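Local structure of probable uracil-DNA glycosylase (Acanthamoeba polyphaga mimivirus, 5X55) at residues 112-117 with 123-128; 155-158 with 163-166. The protein is a probable uracil-DNA glycosylase of the UDG superfamily, whose fold has a four-stranded parallel sheet accompanied by helices. All coordinates share one frame; numbering follows the deposited sequence.

Contact 1: residues 112-117 with 123-128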
ATOM      1  N   LYS A 112       6.336  10.278  16.253  1.00 23.65           N
ATOM      2  CA  LYS A 112       5.341  11.139  16.869  1.00 26.17           C
ATOM      3  C   LYS A 112       3.957  10.882  16.276  1.00 27.20           C
ATOM      4  O   LYS A 112       3.814  10.561  15.091  1.00 25.73           O
ATOM      5  CB  LYS A 112       5.727  12.602  16.662  1.00 29.48           C
ATOM      6  CG  LYS A 112       7.008  13.019  17.356  1.00 32.10           C
ATOM      7  CD  LYS A 112       7.796  14.014  16.498  1.00 38.31           C
ATOM      8  CE  LYS A 112       6.985  15.266  16.172  1.00 40.56           C
ATOM      9  NZ  LYS A 112       7.643  16.124  15.113  1.00 38.15           N
ATOM     10  N   SER A 113       2.925  11.067  17.101  1.00 24.72           N
ATOM     11  CA  SER A 113       1.555  10.988  16.614  1.00 26.72           C
ATOM     12  C   SER A 113       1.185  12.261  15.857  1.00 21.91           C
ATOM     13  O   SER A 113       1.940  13.230  15.802  1.00 22.79           O
ATOM     14  CB  SER A 113       0.576  10.745  17.769  1.00 31.64           C
ATOM     15  OG  SER A 113       0.441  11.898  18.591  1.00 31.20           O
ATOM     16  N   TRP A 114      -0.015  12.263  15.278  1.00 23.45           N
ATOM     17  CA  TRP A 114      -0.474  13.425  14.526  1.00 25.85           C
ATOM     18  C   TRP A 114      -0.528  14.679  15.392  1.00 30.58           C
ATOM     19  O   TRP A 114      -0.039  15.743  14.989  1.00 28.12           O
ATOM     20  CB  TRP A 114      -1.829  13.132  13.898  1.00 24.35           C
ATOM     21  CG  TRP A 114      -1.684  12.250  12.704  1.00 25.09           C
ATOM     22  CD1 TRP A 114      -1.461  10.897  12.704  1.00 24.02           C
ATOM     23  CD2 TRP A 114      -1.711  12.654  11.334  1.00 27.43           C
ATOM     24  NE1 TRP A 114      -1.352  10.437  11.416  1.00 21.61           N
ATOM     25  CE2 TRP A 114      -1.516  11.490  10.553  1.00 24.56           C
ATOM     26  CE3 TRP A 114      -1.891  13.883  10.687  1.00 27.41           C
ATOM     27  CZ2 TRP A 114      -1.489  11.519   9.156  1.00 20.93           C
ATOM     28  CZ3 TRP A 114      -1.870  13.912   9.296  1.00 29.53           C
ATOM     29  CH2 TRP A 114      -1.666  12.730   8.546  1.00 26.49           C
ATOM     30  N   ILE A 115      -1.118  14.577  16.589  1.00 31.18           N
ATOM     31  CA  ILE A 115      -1.239  15.762  17.436  1.00 32.70           C
ATOM     32  C   ILE A 115       0.126  16.226  17.959  1.00 34.60           C
ATOM     33  O   ILE A 115       0.278  17.394  18.335  1.00 43.50           O
ATOM     34  CB  ILE A 115      -2.251  15.505  18.579  1.00 33.50           C
ATOM     35  CG1 ILE A 115      -2.635  16.818  19.261  1.00 37.80           C
ATOM     36  CG2 ILE A 115      -1.717  14.507  19.595  1.00 35.42           C
ATOM     37  CD1 ILE A 115      -3.229  17.853  18.304  1.00 34.36           C
ATOM     38  N   GLU A 116       1.141  15.361  17.952  1.00 29.94           N
ATOM     39  CA  GLU A 116       2.486  15.809  18.310  1.00 32.79           C
ATOM     40  C   GLU A 116       3.175  16.540  17.156  1.00 34.62           C
ATOM     41  O   GLU A 116       3.812  17.577  17.385  1.00 34.10           O
ATOM     42  CB  GLU A 116       3.319  14.619  18.793  1.00 31.68           C
ATOM     43  CG  GLU A 116       2.577  13.804  19.851  1.00 34.33           C
ATOM     44  CD  GLU A 116       3.408  12.689  20.477  1.00 41.32           C
ATOM     45  OE1 GLU A 116       3.325  12.497  21.709  1.00 48.98           O
ATOM     46  OE2 GLU A 116       4.138  11.997  19.743  1.00 41.00           O
ATOM     47  N   CYS A 117       3.051  16.032  15.912  1.00 32.19           N
ATOM     48  CA  CYS A 117       3.635  16.705  14.744  1.00 31.91           C
ATOM     49  C   CYS A 117       2.929  18.006  14.413  1.00 30.38           C
ATOM     50  O   CYS A 117       3.537  18.899  13.814  1.00 27.74           O
ATOM     51  CB  CYS A 117       3.574  15.825  13.489  1.00 30.76           C
ATOM     52  SG  CYS A 117       4.493  14.312  13.593  1.00 40.67           S
ATOM     53  N   VAL A 123      -2.292  20.769   9.507  1.00 37.21           N
ATOM     54  CA  VAL A 123      -1.840  19.618   8.715  1.00 34.02           C
ATOM     55  C   VAL A 123      -1.187  20.084   7.426  1.00 28.38           C
ATOM     56  O   VAL A 123      -1.744  20.888   6.670  1.00 34.79           O
ATOM     57  CB  VAL A 123      -2.997  18.650   8.417  1.00 29.62           C
ATOM     58  CG1 VAL A 123      -2.584  17.662   7.309  1.00 26.45           C
ATOM     59  CG2 VAL A 123      -3.364  17.889   9.656  1.00 24.75           C
ATOM     60  N   ASN A 124       0.009  19.574   7.171  1.00 28.31           N
ATOM     61  CA  ASN A 124       0.802  19.969   6.013  1.00 24.89           C
ATOM     62  C   ASN A 124       1.406  18.689   5.444  1.00 20.37           C
ATOM     63  O   ASN A 124       2.499  18.275   5.841  1.00 24.63           O
ATOM     64  CB  ASN A 124       1.859  20.978   6.432  1.00 26.21           C
ATOM     65  CG  ASN A 124       2.614  21.556   5.270  1.00 23.88           C
ATOM     66  OD1 ASN A 124       2.706  20.950   4.202  1.00 29.55           O
ATOM     67  ND2 ASN A 124       3.205  22.723   5.482  1.00 26.66           N
ATOM     68  N   LEU A 125       0.698  18.080   4.495  1.00 22.77           N
ATOM     69  CA  LEU A 125       1.106  16.773   3.974  1.00 21.36           C
ATOM     70  C   LEU A 125       2.447  16.827   3.247  1.00 22.77           C
ATOM     71  O   LEU A 125       3.209  15.847   3.294  1.00 21.13           O
ATOM     72  CB  LEU A 125       0.030  16.216   3.040  1.00 20.56           C
ATOM     73  CG  LEU A 125      -1.329  15.861   3.648  1.00 19.18           C
ATOM     74  CD1 LEU A 125      -2.339  15.400   2.571  1.00 21.94           C
ATOM     75  CD2 LEU A 125      -1.186  14.815   4.718  1.00 15.04           C
ATOM     76  N   LYS A 126       2.757  17.949   2.582  1.00 23.11           N
ATOM     77  CA  LYS A 126       4.023  18.070   1.852  1.00 24.75           C
ATOM     78  C   LYS A 126       5.236  17.822   2.753  1.00 22.53           C
ATOM     79  O   LYS A 126       6.218  17.202   2.325  1.00 24.31           O
ATOM     80  CB  LYS A 126       4.109  19.447   1.191  1.00 29.91           C
ATOM     81  CG  LYS A 126       5.505  19.833   0.713  1.00 24.81           C
ATOM     82  CD  LYS A 126       5.957  19.053  -0.514  1.00 30.90           C
ATOM     83  CE  LYS A 126       7.477  18.819  -0.498  1.00 35.93           C
ATOM     84  NZ  LYS A 126       8.304  20.072  -0.385  1.00 28.29           N
ATOM     85  N   LEU A 127       5.175  18.262   4.014  1.00 23.02           N
ATOM     86  CA  LEU A 127       6.266  18.057   4.965  1.00 24.42           C
ATOM     87  C   LEU A 127       6.461  16.602   5.355  1.00 25.23           C
ATOM     88  O   LEU A 127       7.476  16.280   5.975  1.00 23.01           O
ATOM     89  CB  LEU A 127       6.033  18.870   6.235  1.00 22.25           C
ATOM     90  CG  LEU A 127       5.954  20.378   6.043  1.00 23.70           C
ATOM     91  CD1 LEU A 127       5.809  21.039   7.404  1.00 26.40           C
ATOM     92  CD2 LEU A 127       7.200  20.860   5.325  1.00 27.20           C
ATOM     93  N   LEU A 128       5.522  15.726   5.017  1.00 25.77           N
ATOM     94  CA  LEU A 128       5.632  14.304   5.291  1.00 22.97           C
ATOM     95  C   LEU A 128       6.256  13.529   4.136  1.00 24.20           C
ATOM     96  O   LEU A 128       6.399  12.305   4.225  1.00 24.21           O
ATOM     97  CB  LEU A 128       4.242  13.752   5.618  1.00 19.16           C
ATOM     98  CG  LEU A 128       3.609  14.549   6.754  1.00 21.21           C
ATOM     99  CD1 LEU A 128       2.218  14.041   7.043  1.00 20.50           C
ATOM    100  CD2 LEU A 128       4.506  14.483   7.995  1.00 16.70           C
TER
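W114 and V123 are the residues whose backbones come nearest between 112-117 and 123-128, yet their CA atoms remain 8.6 Å apart, and no hydrogen bond joins the two segments. Each segment is organised by local bonding. Helix 114-117 is a single turn with S113 as its N-cap: C117 N donates to S113 O over 3.0 Å, while E116 N makes a weak bond to the same carbonyl. E116 folds back and takes S113 N on its OE2 at 3.1 Å, from 39° above the carboxylate plane, which is the carboxylate half of a capping box. Across the gap, L128 N bonds to L125 O at 2.9 Å and rounds 126-128 into a short 3-10 turn. This is the N-terminal part of the modelled chain, ahead of all four strands of the parallel sheet that forms the centre of the UDG fold, and helix 146-159 packs against both segments, L158 touching W114 and L150 and L154 touching L125. The gap is bridged by the indole of W114, whose benzo end reaches three aliphatic side chains. At the ring edge, close to its plane, CZ3 meets CG2 of V123 at 4.3 Å and CH2 meets CD2 of L125 at 4.4 Å. L128 arrives obliquely, its CD1 4.4 Å from CH2 of W114. At L125 the chain runs out to CD1 (chi2 176°), and it is the other branch, CD2, that turns to the indole edge. The pyrrole side faces elsewhere: NE1 of the buried indole is hydrogen-bonded to P166 O.

Contact 2: residues 155-158 with 163-166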
ATOM      1  N   SER A 155      -7.215  18.067   9.135  1.00 22.53           N
ATOM      2  CA  SER A 155      -7.110  19.012  10.247  1.00 27.66           C
ATOM      3  C   SER A 155      -8.328  18.922  11.156  1.00 29.20           C
ATOM      4  O   SER A 155      -8.206  19.038  12.381  1.00 31.17           O
ATOM      5  CB  SER A 155      -6.951  20.445   9.732  1.00 28.15           C
ATOM      6  OG  SER A 155      -5.690  20.651   9.118  1.00 32.45           O
ATOM      7  N   SER A 156      -9.510  18.709  10.573  1.00 25.17           N
ATOM      8  CA  SER A 156     -10.714  18.574  11.388  1.00 31.77           C
ATOM      9  C   SER A 156     -10.675  17.303  12.226  1.00 34.78           C
ATOM     10  O   SER A 156     -11.125  17.311  13.377  1.00 38.76           O
ATOM     11  CB  SER A 156     -11.970  18.627  10.506  1.00 32.57           C
ATOM     12  OG  SER A 156     -12.308  17.366   9.956  1.00 36.69           O
ATOM     13  N   TYR A 157     -10.116  16.204  11.693  1.00 35.15           N
ATOM     14  CA  TYR A 157      -9.944  15.013  12.530  1.00 33.23           C
ATOM     15  C   TYR A 157      -9.006  15.292  13.699  1.00 27.93           C
ATOM     16  O   TYR A 157      -9.210  14.780  14.805  1.00 31.40           O
ATOM     17  CB  TYR A 157      -9.400  13.825  11.727  1.00 29.93           C
ATOM     18  CG  TYR A 157     -10.176  13.397  10.502  1.00 27.39           C
ATOM     19  CD1 TYR A 157     -11.541  13.643  10.371  1.00 33.74           C
ATOM     20  CD2 TYR A 157      -9.531  12.743   9.467  1.00 25.96           C
ATOM     21  CE1 TYR A 157     -12.235  13.230   9.211  1.00 31.38           C
ATOM     22  CE2 TYR A 157     -10.203  12.339   8.319  1.00 24.43           C
ATOM     23  CZ  TYR A 157     -11.543  12.573   8.190  1.00 30.17           C
ATOM     24  OH  TYR A 157     -12.169  12.142   7.024  1.00 32.28           O
ATOM     25  N   LEU A 158      -7.953  16.078  13.472  1.00 30.71           N
ATOM     26  CA  LEU A 158      -7.072  16.418  14.591  1.00 33.84           C
ATOM     27  C   LEU A 158      -7.757  17.312  15.615  1.00 37.44           C
ATOM     28  O   LEU A 158      -7.467  17.206  16.817  1.00 33.63           O
ATOM     29  CB  LEU A 158      -5.806  17.109  14.100  1.00 30.37           C
ATOM     30  CG  LEU A 158      -4.617  16.166  14.059  1.00 34.65           C
ATOM     31  CD1 LEU A 158      -4.811  15.231  12.879  1.00 31.48           C
ATOM     32  CD2 LEU A 158      -3.288  16.932  13.981  1.00 32.98           C
ATOM     33  N   ARG A 163      -7.362   9.576  16.802  1.00 27.17           N
ATOM     34  CA  ARG A 163      -6.030   8.964  16.717  1.00 27.97           C
ATOM     35  C   ARG A 163      -5.825   8.383  15.321  1.00 22.85           C
ATOM     36  O   ARG A 163      -5.961   7.180  15.078  1.00 25.10           O
ATOM     37  CB  ARG A 163      -5.858   7.893  17.791  1.00 28.24           C
ATOM     38  CG  ARG A 163      -6.547   8.231  19.083  1.00 31.90           C
ATOM     39  CD  ARG A 163      -6.079   7.432  20.210  1.00 35.10           C
ATOM     40  NE  ARG A 163      -4.957   8.067  20.863  1.00 52.40           N
ATOM     41  CZ  ARG A 163      -3.860   7.494  21.307  1.00 56.46           C
ATOM     42  NH1 ARG A 163      -3.723   6.214  21.187  1.00 54.43           N
ATOM     43  NH2 ARG A 163      -2.928   8.244  21.851  1.00 52.80           N
ATOM     44  N   ILE A 164      -5.473   9.265  14.394  1.00 20.62           N
ATOM     45  CA  ILE A 164      -5.201   8.854  13.026  1.00 20.73           C
ATOM     46  C   ILE A 164      -3.981   7.947  12.986  1.00 21.64           C
ATOM     47  O   ILE A 164      -2.985   8.195  13.672  1.00 20.28           O
ATOM     48  CB  ILE A 164      -5.001  10.099  12.157  1.00 23.40           C
ATOM     49  CG1 ILE A 164      -6.269  10.963  12.206  1.00 24.91           C
ATOM     50  CG2 ILE A 164      -4.573   9.698  10.757  1.00 17.36           C
ATOM     51  CD1 ILE A 164      -6.188  12.234  11.373  1.00 26.26           C
ATOM     52  N   VAL A 165      -4.077   6.864  12.216  1.00 19.21           N
ATOM     53  CA  VAL A 165      -2.975   5.943  11.950  1.00 17.29           C
ATOM     54  C   VAL A 165      -2.892   5.784  10.434  1.00 17.89           C
ATOM     55  O   VAL A 165      -3.914   5.943   9.745  1.00 18.94           O
ATOM     56  CB  VAL A 165      -3.170   4.590  12.654  1.00 20.73           C
ATOM     57  CG1 VAL A 165      -3.201   4.767  14.169  1.00 16.48           C
ATOM     58  CG2 VAL A 165      -4.452   3.876  12.142  1.00 17.77           C
ATOM     59  N   PRO A 166      -1.705   5.547   9.854  1.00 18.39           N
ATOM     60  CA  PRO A 166      -0.407   5.532  10.539  1.00 18.53           C
ATOM     61  C   PRO A 166       0.028   6.937  10.959  1.00 19.42           C
ATOM     62  O   PRO A 166      -0.587   7.900  10.505  1.00 17.59           O
ATOM     63  CB  PRO A 166       0.539   4.967   9.476  1.00 16.30           C
ATOM     64  CG  PRO A 166      -0.059   5.459   8.182  1.00 16.52           C
ATOM     65  CD  PRO A 166      -1.560   5.335   8.401  1.00 13.31           C
TER
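S155 OG, two residues before the Y157 that meets I164, ties the end of helix 146-159 to the loop that follows helix 114-117: the carbonyls C121 O and E151 O must share or alternate for its single hydroxyl hydrogen, and V123 N approaches it as a weak donor. Across the contact itself no polar bond forms, and the meeting of 155-158 with 163-166 is aliphatic, made by one methyl group. I164 points its CB at the helix, and CG1 anti to the carbonyl carbon (chi1 -60°) followed by a fully extended chi2 of 180° sends CD1 out as the end of a straight arm. That methyl lies 3.6 Å from CB of Y157 and equally 3.6 Å from CD1 of L158, so it rests against two consecutive helix residues. The I164 side chain as a whole crosses those of Y157 and L158 at about a right angle; its second branch, CG2, stands anti to the backbone N and makes neither of these approaches. CD1 also stands at the edge of the Y157 ring, in the ring plane, 3.9 Å from CD2 of Y157. The helix here leads through a short connection into strand 164-165, which forms a two-stranded antiparallel sheet with 260-261, distinct from the parallel sheet of the UDG fold. R163 and V165 exchange backbone hydrogen bonds with L262 and T260, while I164 between them turns its side chain to the helix, where W114 touches both it and L158. The cis peptide before P166 follows directly after this strand. Beyond the aliphatic contact, the Y157 ring stacks with H268 and its OH is hydrogen-bonded to T271 OG1, giving the phenol a polar partner as well as a ring neighbour.

In the fold
Both segments of contact 1 come earlier in the chain than those of contact 2, and all four lie in the N-terminal part of the modelled chain. Their centres are 9 Å apart, on the same side of the molecule and each about 19 Å from the chain centre. W114 joins them directly through the hydrogen bond from its indole to P166 O, and its backbone O also lies 3.6 Å from CD2 of L158. Helix 146-159 is shared: V123 and L125 of contact 1 both touch L154, and L125 touches L150 too, while the last turn carries contact 2. Together the contacts bring helix 114-117, the 123-128 turn, helix 146-159 and strand 164-165 together around W114.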